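Local structure of O-methyltransferase, putative (Bacillus cereus, 3DUW) at residues V14-I19 and P44-K48; L50-V54 and D135-I139; L53-Q57 and R158-I164; P198-A204 and F216-K222. The protein probably transfers a methyl group from S-adenosylmethionine to a hydroxyl of its substrate, leaving S-adenosylhomocysteine. One frame throughout, in Å; residues are numbered along the deposited sequence.

Interaction 1: residues V14-I19 and P44-K48; sequences VSDVLI and PTQGK
Lys-48 and Leu-18 make the one polar link here: NZ of Lys-48 donates to the backbone O of Leu-18 at 2.9 Å. The lysine leaves its helix with CG anti to the backbone N (chi1 -170°) and stays extended to the tip, which carries the ammonium across to the last turn of helix 4-18. NZ lies 23° out of the plane of that carbonyl. A positive group at the C-terminal end of a helix would be expected to suit the helix dipole.

Ile-19, the first residue to leave the helical conformation, lies along this lysine, the two side chains sliding past each other in opposite directions with Ile-19 CG1 3.8 Å from Lys-48 CD. Because CG1 stands anti to the carbonyl carbon (chi1 -54°) and the chain then runs on extended, CD1 reaches the start of helix 44-57, 3.7 Å from Pro-44 O and 4.1 Å from Thr-45 CG2. That same methyl of Thr-45 meets Val-14 CG1 at 3.7 Å, the two side chains crossing nearly at right angles.

Beyond the pair, Trp-75 of helix 71-77 touches both Ile-19 and Lys-48. The second subunit closes in with its strand 200-209: its Ala-202 O gives Lys-48 NZ a weak second acceptor, its Thr-203 hydroxyl bonds to Thr-45 O, and its Ala-204 packs on Val-14 and Thr-45.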
# COMPACT_ATOMS: atom_id res chain seq x y z
N VAL A 14 9.70 8.70 -10.00
CA VAL A 14 8.32 8.52 -9.58
C VAL A 14 7.70 9.83 -9.11
O VAL A 14 6.59 10.18 -9.51
CB VAL A 14 8.22 7.47 -8.44
CG1 VAL A 14 6.79 7.41 -7.90
CG2 VAL A 14 8.64 6.10 -8.96
N SER A 15 8.42 10.55 -8.26
CA SER A 15 7.92 11.82 -7.75
C SER A 15 7.77 12.85 -8.86
O SER A 15 6.75 13.54 -8.95
CB SER A 15 8.87 12.36 -6.67
OG SER A 15 8.34 13.54 -6.07
N ASP A 16 8.78 12.96 -9.72
CA ASP A 16 8.74 13.92 -10.82
C ASP A 16 7.52 13.73 -11.70
O ASP A 16 6.86 14.70 -12.09
CB ASP A 16 9.99 13.82 -11.70
CG ASP A 16 11.21 14.44 -11.06
OD1 ASP A 16 11.05 15.23 -10.10
OD2 ASP A 16 12.33 14.16 -11.53
N VAL A 17 7.21 12.48 -12.04
CA VAL A 17 6.09 12.22 -12.91
C VAL A 17 4.71 12.17 -12.24
O VAL A 17 3.75 12.71 -12.78
CB VAL A 17 6.30 10.90 -13.70
CG1 VAL A 17 7.58 10.98 -14.51
CG2 VAL A 17 6.34 9.72 -12.75
N LEU A 18 4.63 11.54 -11.07
CA LEU A 18 3.34 11.38 -10.39
C LEU A 18 2.95 12.39 -9.33
O LEU A 18 1.79 12.44 -8.93
CB LEU A 18 3.26 9.98 -9.77
CG LEU A 18 3.45 8.78 -10.69
CD1 LEU A 18 3.28 7.50 -9.89
CD2 LEU A 18 2.44 8.82 -11.83
N ILE A 19 3.91 13.19 -8.86
CA ILE A 19 3.60 14.16 -7.82
C ILE A 19 3.92 15.59 -8.25
O ILE A 19 5.08 16.00 -8.26
CB ILE A 19 4.37 13.82 -6.52
CG1 ILE A 19 4.09 12.37 -6.12
CG2 ILE A 19 3.97 14.77 -5.40
CD1 ILE A 19 4.85 11.90 -4.89
N PRO A 44 8.18 11.71 -0.08
CA PRO A 44 7.01 12.22 -0.80
C PRO A 44 6.09 11.10 -1.32
O PRO A 44 4.87 11.21 -1.25
CB PRO A 44 7.62 13.03 -1.93
CG PRO A 44 8.89 13.55 -1.32
CD PRO A 44 9.42 12.33 -0.59
N THR A 45 6.69 10.03 -1.85
CA THR A 45 5.89 8.93 -2.39
C THR A 45 5.17 8.18 -1.27
O THR A 45 4.06 7.68 -1.47
CB THR A 45 6.76 7.94 -3.20
OG1 THR A 45 7.89 7.53 -2.42
CG2 THR A 45 7.25 8.61 -4.48
N GLN A 46 5.79 8.10 -0.10
CA GLN A 46 5.16 7.45 1.05
C GLN A 46 4.02 8.36 1.55
O GLN A 46 2.96 7.87 1.93
CB GLN A 46 6.17 7.23 2.18
CG GLN A 46 7.24 6.21 1.85
CD GLN A 46 8.36 6.18 2.86
OE1 GLN A 46 8.44 7.04 3.74
NE2 GLN A 46 9.25 5.20 2.73
N GLY A 47 4.26 9.66 1.55
CA GLY A 47 3.23 10.58 1.98
C GLY A 47 2.01 10.48 1.08
O GLY A 47 0.88 10.45 1.56
N LYS A 48 2.24 10.41 -0.23
CA LYS A 48 1.11 10.31 -1.14
C LYS A 48 0.41 8.97 -0.98
O LYS A 48 -0.81 8.88 -1.16
CB LYS A 48 1.53 10.52 -2.59
CG LYS A 48 0.32 10.64 -3.50
CD LYS A 48 0.65 11.29 -4.82
CE LYS A 48 -0.62 11.56 -5.60
NZ LYS A 48 -0.32 12.19 -6.91

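Interaction 2: residues L50-V54 and D135-I139; sequences LQLLV and DFIFI
The ring of Phe-136 has Val-54 CG2 over the centre of one face, 3.7 Å above the plane, in a nearly vertical CH-pi contact: the methyl lies 7° off the ring normal. Leu-53 comes instead at the edge, its CG in the ring plane and 3.8 Å from Phe-136 CE2, while Leu-50 CD2 nears the same edge at CZ, more loosely at 4.3 Å. The second ring, Phe-138, takes Leu-50 CD1 on one face. This methyl sits off-centre toward the rim, 3.9 Å from the ring centroid, and is closest to Phe-138 CZ at 3.8 Å. CD1 goes to Phe-138 alone, whereas CD2 sits between the two rings.

Both phenylalanines hold CG anti to the backbone N (chi1 -168° for Phe-136), and, two residues apart on one strand, they project from the same side of the sheet toward the helix. No hydrogen bond crosses; the contact is wholly apolar and buried.

Helix 44-57 runs roughly antiparallel to strand 136-139, a central strand of the Rossmann-like sheet. Strands 61-65 and 162-166 flank it, Leu-76 of helix 71-77 touches Leu-50, Val-54 and Phe-136, and Phe-138 touches the bound S-adenosylhomocysteine as part of its pocket.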
# COMPACT_ATOMS: atom_id res chain seq x y z
N LEU A 50 0.01 7.43 1.80
CA LEU A 50 -0.87 7.62 2.95
C LEU A 50 -2.12 8.43 2.57
O LEU A 50 -3.23 8.07 2.94
CB LEU A 50 -0.13 8.34 4.08
CG LEU A 50 0.96 7.52 4.77
CD1 LEU A 50 1.71 8.42 5.73
CD2 LEU A 50 0.36 6.33 5.52
N GLN A 51 -1.92 9.51 1.83
CA GLN A 51 -3.05 10.34 1.42
C GLN A 51 -4.06 9.52 0.62
O GLN A 51 -5.26 9.57 0.86
CB GLN A 51 -2.55 11.50 0.56
CG GLN A 51 -3.63 12.46 0.12
CD GLN A 51 -3.06 13.58 -0.70
OE1 GLN A 51 -2.68 13.39 -1.84
NE2 GLN A 51 -2.97 14.76 -0.10
N LEU A 52 -3.56 8.75 -0.35
CA LEU A 52 -4.43 7.94 -1.18
C LEU A 52 -5.14 6.87 -0.37
O LEU A 52 -6.32 6.60 -0.60
CB LEU A 52 -3.63 7.31 -2.32
CG LEU A 52 -3.12 8.31 -3.37
CD1 LEU A 52 -2.16 7.63 -4.32
CD2 LEU A 52 -4.30 8.92 -4.12
N LEU A 53 -4.45 6.25 0.59
CA LEU A 53 -5.08 5.22 1.39
C LEU A 53 -6.21 5.83 2.22
O LEU A 53 -7.26 5.21 2.41
CB LEU A 53 -4.06 4.53 2.30
CG LEU A 53 -4.53 3.19 2.88
CD1 LEU A 53 -4.91 2.23 1.76
CD2 LEU A 53 -3.41 2.60 3.75
N VAL A 54 -5.99 7.04 2.72
CA VAL A 54 -7.01 7.73 3.50
C VAL A 54 -8.24 7.97 2.61
O VAL A 54 -9.38 7.78 3.04
CB VAL A 54 -6.48 9.08 4.03
CG1 VAL A 54 -7.64 9.98 4.47
CG2 VAL A 54 -5.54 8.84 5.20
N ASP A 135 -10.72 5.99 12.45
CA ASP A 135 -10.85 5.10 11.29
C ASP A 135 -9.51 4.79 10.62
O ASP A 135 -9.41 3.83 9.87
CB ASP A 135 -11.77 5.71 10.23
CG ASP A 135 -12.95 6.46 10.82
OD1 ASP A 135 -13.68 5.87 11.64
OD2 ASP A 135 -13.14 7.63 10.44
N PHE A 136 -8.50 5.61 10.89
CA PHE A 136 -7.18 5.44 10.28
C PHE A 136 -6.15 5.86 11.31
O PHE A 136 -6.22 6.96 11.86
CB PHE A 136 -7.11 6.31 9.02
CG PHE A 136 -5.92 6.03 8.15
CD1 PHE A 136 -4.65 6.47 8.50
CD2 PHE A 136 -6.09 5.36 6.94
CE1 PHE A 136 -3.55 6.23 7.67
CE2 PHE A 136 -5.00 5.12 6.10
CZ PHE A 136 -3.73 5.56 6.47
N ILE A 137 -5.18 4.99 11.59
CA ILE A 137 -4.15 5.27 12.58
C ILE A 137 -2.75 5.05 12.01
O ILE A 137 -2.44 3.98 11.49
CB ILE A 137 -4.36 4.37 13.82
CG1 ILE A 137 -5.79 4.55 14.35
CG2 ILE A 137 -3.34 4.70 14.90
CD1 ILE A 137 -6.16 3.61 15.47
N PHE A 138 -1.92 6.09 12.11
CA PHE A 138 -0.55 6.04 11.60
C PHE A 138 0.41 6.06 12.78
O PHE A 138 0.47 7.05 13.51
CB PHE A 138 -0.30 7.23 10.67
CG PHE A 138 1.07 7.25 10.04
CD1 PHE A 138 1.62 6.09 9.50
CD2 PHE A 138 1.80 8.43 9.96
CE1 PHE A 138 2.88 6.11 8.88
CE2 PHE A 138 3.05 8.46 9.35
CZ PHE A 138 3.59 7.30 8.81
N ILE A 139 1.13 4.96 12.97
CA ILE A 139 2.08 4.84 14.06
C ILE A 139 3.47 5.13 13.51
O ILE A 139 4.03 4.32 12.76
CB ILE A 139 2.03 3.43 14.68
CG1 ILE A 139 0.59 3.12 15.10
CG2 ILE A 139 2.96 3.35 15.87
CD1 ILE A 139 0.39 1.72 15.67

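Interaction 3: residues L53-Q57 and R158-I164; sequences LVQIQ and RPGTVII
Gln-57 and Val-162 meet where helix 44-57 ends over the sheet of the Rossmann-like methyltransferase fold, beside the type II beta turn Arg-158 to Thr-161 that leads into strand 162-166. From CB, the glutamine sets CG anti to its backbone N (chi1 169°) and stays extended to CD, so the side chain slides past Val-162, which points the other way. CD lies 3.8 Å from Val-162 CG2, and OE1 stays beside that methyl at 4.0 Å. NE2 comes closer still, 3.5 Å from Val-162 CG2, and stands 3.1 Å from Gly-160 O on the turn; its clear acceptor is Asp-135 O, just before Phe-136 of the neighbouring strand. That bond places the amide between Asp-135 and the turn.

One helical turn earlier, Leu-53 CD2, which also borders Phe-136, meets Ile-164 CD1 tip to tip at 3.7 Å, with Val-162 CG1 at a looser 4.1 Å. Ile-56 of the second subunit packs on both Gln-57 and Val-162.

Arg-158, whose NE makes a salt bridge to Asp-135, brings NH2 near Gln-57 NE2 at 4.1 Å. Its own backbone helps fix the turn: Arg-158 N donates to Thr-161 OG1 at 2.9 Å, with an N-H...O angle of 161°.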
# COMPACT_ATOMS: atom_id res chain seq x y z
N LEU A 53 -4.45 6.25 0.59
CA LEU A 53 -5.08 5.22 1.39
C LEU A 53 -6.21 5.83 2.22
O LEU A 53 -7.26 5.21 2.41
CB LEU A 53 -4.06 4.53 2.30
CG LEU A 53 -4.53 3.19 2.88
CD1 LEU A 53 -4.91 2.23 1.76
CD2 LEU A 53 -3.41 2.60 3.75
N VAL A 54 -5.99 7.04 2.72
CA VAL A 54 -7.01 7.73 3.50
C VAL A 54 -8.24 7.97 2.61
O VAL A 54 -9.38 7.78 3.04
CB VAL A 54 -6.48 9.08 4.03
CG1 VAL A 54 -7.64 9.98 4.47
CG2 VAL A 54 -5.54 8.84 5.20
N GLN A 55 -8.01 8.36 1.36
CA GLN A 55 -9.11 8.61 0.43
C GLN A 55 -9.83 7.32 0.08
O GLN A 55 -11.06 7.29 -0.01
CB GLN A 55 -8.58 9.29 -0.83
CG GLN A 55 -7.89 10.62 -0.56
CD GLN A 55 -7.36 11.29 -1.80
OE1 GLN A 55 -6.69 10.66 -2.63
NE2 GLN A 55 -7.63 12.58 -1.94
N ILE A 56 -9.07 6.24 -0.11
CA ILE A 56 -9.66 4.95 -0.45
C ILE A 56 -10.57 4.46 0.66
O ILE A 56 -11.67 3.96 0.41
CB ILE A 56 -8.56 3.90 -0.73
CG1 ILE A 56 -7.82 4.28 -2.01
CG2 ILE A 56 -9.18 2.51 -0.86
CD1 ILE A 56 -6.57 3.48 -2.26
N GLN A 57 -10.12 4.62 1.90
CA GLN A 57 -10.94 4.20 3.03
C GLN A 57 -12.06 5.20 3.30
O GLN A 57 -13.09 4.84 3.86
CB GLN A 57 -10.10 4.08 4.30
CG GLN A 57 -10.99 3.92 5.53
CD GLN A 57 -10.22 3.82 6.82
OE1 GLN A 57 -9.33 4.62 7.09
NE2 GLN A 57 -10.58 2.83 7.64
N ARG A 158 -12.32 1.06 15.49
CA ARG A 158 -13.67 0.59 15.20
C ARG A 158 -13.48 -0.49 14.14
O ARG A 158 -12.43 -0.55 13.50
CB ARG A 158 -14.55 1.72 14.63
CG ARG A 158 -14.15 2.22 13.24
CD ARG A 158 -15.24 3.10 12.63
NE ARG A 158 -14.88 3.64 11.33
CZ ARG A 158 -14.65 2.92 10.23
NH1 ARG A 158 -14.74 1.60 10.27
NH2 ARG A 158 -14.33 3.52 9.09
N PRO A 159 -14.47 -1.38 13.97
CA PRO A 159 -14.29 -2.42 12.95
C PRO A 159 -14.04 -1.74 11.61
O PRO A 159 -14.79 -0.85 11.22
CB PRO A 159 -15.61 -3.17 12.99
CG PRO A 159 -16.00 -3.06 14.44
CD PRO A 159 -15.70 -1.61 14.74
N GLY A 160 -12.98 -2.14 10.92
CA GLY A 160 -12.67 -1.53 9.64
C GLY A 160 -11.53 -0.53 9.72
O GLY A 160 -11.04 -0.08 8.69
N THR A 161 -11.11 -0.18 10.93
CA THR A 161 -10.01 0.77 11.10
C THR A 161 -8.74 0.26 10.43
O THR A 161 -8.41 -0.92 10.52
CB THR A 161 -9.71 1.01 12.60
OG1 THR A 161 -10.77 1.80 13.17
CG2 THR A 161 -8.39 1.75 12.78
N VAL A 162 -8.04 1.17 9.76
CA VAL A 162 -6.79 0.85 9.10
C VAL A 162 -5.65 1.35 9.98
O VAL A 162 -5.70 2.47 10.49
CB VAL A 162 -6.68 1.53 7.72
CG1 VAL A 162 -5.28 1.33 7.14
CG2 VAL A 162 -7.74 0.97 6.78
N ILE A 163 -4.63 0.51 10.17
CA ILE A 163 -3.47 0.88 10.97
C ILE A 163 -2.23 0.73 10.10
O ILE A 163 -2.00 -0.34 9.52
CB ILE A 163 -3.31 -0.02 12.21
CG1 ILE A 163 -4.53 0.11 13.12
CG2 ILE A 163 -2.04 0.36 12.97
CD1 ILE A 163 -4.56 -0.89 14.27
N ILE A 164 -1.44 1.79 9.99
CA ILE A 164 -0.20 1.74 9.23
C ILE A 164 0.93 1.97 10.22
O ILE A 164 0.90 2.93 10.99
CB ILE A 164 -0.11 2.87 8.18
CG1 ILE A 164 -1.17 2.66 7.09
CG2 ILE A 164 1.29 2.90 7.57
CD1 ILE A 164 -0.93 1.43 6.23

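Interaction 4: residues P198-A204 and F216-K222; sequences PRVSATA and FIMAVVK
This is the C-terminal beta hairpin, strands 200-209 and 214-221, which gives the class I methyltransferase sheet, of strand order 3-2-1-4-5-7-6, its antiparallel strand, 214-221, and one of its two outer strands, 200-209. Ser-201 with Val-220 and Thr-203 with Met-218, a selenomethionine, are the hydrogen-bonded pairs. In the first, Ser-201 N donates to Val-220 O at 3.1 Å and Val-220 N returns to Ser-201 O at 2.9 Å; the second pair bonds both ways likewise. At the open end Lys-222 N closes the ladder on Arg-199 O at 2.7 Å, and the bond is almost straight (169°).

Between these rungs, the non-hydrogen-bonded pair Ala-202 and Ala-219 brings its two CB atoms to 3.5 Å, tighter than usual for carbons, and Val-200 CG1, anti to its backbone N (chi1 -179°), leans diagonally onto Ala-219 CB at 3.6 Å. Further along the same face, Ile-217 CG1 lies 3.7 Å from Ala-204 CB.

Two waters staple the margin. One bridges Arg-199 NH2 and Lys-222 O; the other donates to Val-220 O, 2.8 Å away, and bonds to Ser-201 OG, giving that carbonyl a second donor besides Ser-201 N.

Helices 146-155 and 182-196 cover the face of Val-200, Ala-202, Ala-204 and Ile-217, through Leu-154, Ile-194 and Tyr-191 among others. The second subunit lies mainly on the opposite face, where its Thr-45 O accepts from Thr-203 OG1 and its Phe-49 packs on Met-218; its Val-14 also touches Ala-204. Strand 162-166 pairs with the far edge of strand 214-221.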
# COMPACT_ATOMS: atom_id res chain seq x y z
N PRO A 198 -6.50 -11.64 17.45
CA PRO A 198 -7.40 -12.18 16.43
C PRO A 198 -8.21 -11.11 15.69
O PRO A 198 -8.67 -11.34 14.58
CB PRO A 198 -8.29 -13.13 17.22
CG PRO A 198 -7.41 -13.56 18.35
CD PRO A 198 -6.76 -12.27 18.76
N ARG A 199 -8.39 -9.96 16.32
CA ARG A 199 -9.17 -8.89 15.71
C ARG A 199 -8.40 -8.07 14.68
O ARG A 199 -8.95 -7.14 14.09
CB ARG A 199 -9.72 -7.97 16.80
CG ARG A 199 -8.66 -7.46 17.75
CD ARG A 199 -9.27 -6.89 19.02
NE ARG A 199 -10.22 -5.82 18.75
CZ ARG A 199 -10.65 -4.95 19.66
NH1 ARG A 199 -10.20 -5.03 20.91
NH2 ARG A 199 -11.52 -4.01 19.32
N VAL A 200 -7.14 -8.42 14.44
CA VAL A 200 -6.33 -7.68 13.47
C VAL A 200 -5.62 -8.58 12.47
O VAL A 200 -4.96 -9.55 12.84
CB VAL A 200 -5.26 -6.82 14.20
CG1 VAL A 200 -4.43 -6.04 13.19
CG2 VAL A 200 -5.92 -5.87 15.18
N SER A 201 -5.77 -8.26 11.18
CA SER A 201 -5.14 -9.00 10.10
C SER A 201 -4.19 -8.02 9.42
O SER A 201 -4.57 -6.89 9.12
CB SER A 201 -6.18 -9.51 9.11
OG SER A 201 -6.91 -8.44 8.53
N ALA A 202 -2.96 -8.46 9.17
CA ALA A 202 -1.98 -7.56 8.58
C ALA A 202 -0.99 -8.20 7.63
O ALA A 202 -0.86 -9.42 7.54
CB ALA A 202 -1.21 -6.85 9.70
N THR A 203 -0.29 -7.33 6.92
CA THR A 203 0.78 -7.73 6.03
C THR A 203 1.84 -6.64 6.18
O THR A 203 1.62 -5.63 6.85
CB THR A 203 0.36 -7.81 4.55
OG1 THR A 203 1.42 -8.43 3.81
CG2 THR A 203 0.08 -6.43 3.96
N ALA A 204 3.00 -6.88 5.60
CA ALA A 204 4.07 -5.89 5.62
C ALA A 204 4.80 -5.94 4.30
O ALA A 204 5.07 -7.03 3.77
CB ALA A 204 5.05 -6.16 6.77
N PHE A 216 6.79 -1.10 5.77
CA PHE A 216 5.64 -0.76 6.59
C PHE A 216 4.65 -1.90 6.75
O PHE A 216 4.58 -2.82 5.93
CB PHE A 216 4.89 0.45 6.01
CG PHE A 216 4.19 0.15 4.71
CD1 PHE A 216 4.89 0.10 3.51
CD2 PHE A 216 2.81 -0.07 4.69
CE1 PHE A 216 4.24 -0.19 2.30
CE2 PHE A 216 2.15 -0.36 3.49
CZ PHE A 216 2.87 -0.41 2.30
N ILE A 217 3.90 -1.83 7.84
CA ILE A 217 2.86 -2.79 8.14
C ILE A 217 1.52 -2.10 7.84
O ILE A 217 1.35 -0.91 8.11
CB ILE A 217 2.88 -3.21 9.63
CG1 ILE A 217 3.88 -4.36 9.83
CG2 ILE A 217 1.48 -3.61 10.09
CD1 ILE A 217 4.20 -4.64 11.29
N MSE A 218 0.61 -2.85 7.24
CA MSE A 218 -0.73 -2.35 6.97
C MSE A 218 -1.64 -3.40 7.59
O MSE A 218 -1.59 -4.57 7.23
CB MSE A 218 -1.02 -2.21 5.47
CG MSE A 218 -2.43 -1.67 5.20
SE MSE A 218 -2.74 -1.14 3.36
CE MSE A 218 -3.22 -2.87 2.65
N ALA A 219 -2.45 -2.96 8.55
CA ALA A 219 -3.35 -3.85 9.26
C ALA A 219 -4.77 -3.32 9.23
O ALA A 219 -5.00 -2.12 9.12
CB ALA A 219 -2.90 -4.00 10.70
N VAL A 220 -5.73 -4.24 9.32
CA VAL A 220 -7.13 -3.87 9.33
C VAL A 220 -7.79 -4.54 10.53
O VAL A 220 -7.59 -5.73 10.78
CB VAL A 220 -7.85 -4.32 8.04
CG1 VAL A 220 -9.33 -3.97 8.12
CG2 VAL A 220 -7.22 -3.65 6.83
N VAL A 221 -8.57 -3.75 11.27
CA VAL A 221 -9.27 -4.25 12.44
C VAL A 221 -10.59 -4.88 12.01
O VAL A 221 -11.31 -4.33 11.19
CB VAL A 221 -9.57 -3.10 13.43
CG1 VAL A 221 -10.32 -3.63 14.63
CG2 VAL A 221 -8.26 -2.44 13.87
N LYS A 222 -10.88 -6.05 12.58
CA LYS A 222 -12.11 -6.78 12.28
C LYS A 222 -13.07 -6.69 13.47
O LYS A 222 -12.60 -6.34 14.57
CB LYS A 222 -11.79 -8.24 12.00
CG LYS A 222 -13.01 -9.10 11.74
CD LYS A 222 -12.88 -10.47 12.39
CE LYS A 222 -12.78 -10.35 13.91
NZ LYS A 222 -13.95 -9.65 14.50
O HOH W 1 -12.74 -4.87 17.09
O HOH W 2 -9.06 -8.08 10.55

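How the interactions relate
From the N terminus, interaction 1 closes first, setting the end of helix 4-18 against the start of helix 44-57 across a 24-residue connection that contains helix 23-34. Helix 44-57 then opens two long closures: interaction 2 spans some 80 residues to strand 136-139, and interaction 3, starting from the shared Leu-53 and Val-54, runs about 20 further to the adjoining strand 162-166, the two ending side by side in the sheet. Interaction 4 follows in series as a local hairpin, continuing that sheet where Gly-160 N and Ala-219 N bond to Val-221 O and Ile-163 O. Leu-53 also touches Met-218, linking interactions 2 and 4. All four border the second subunit.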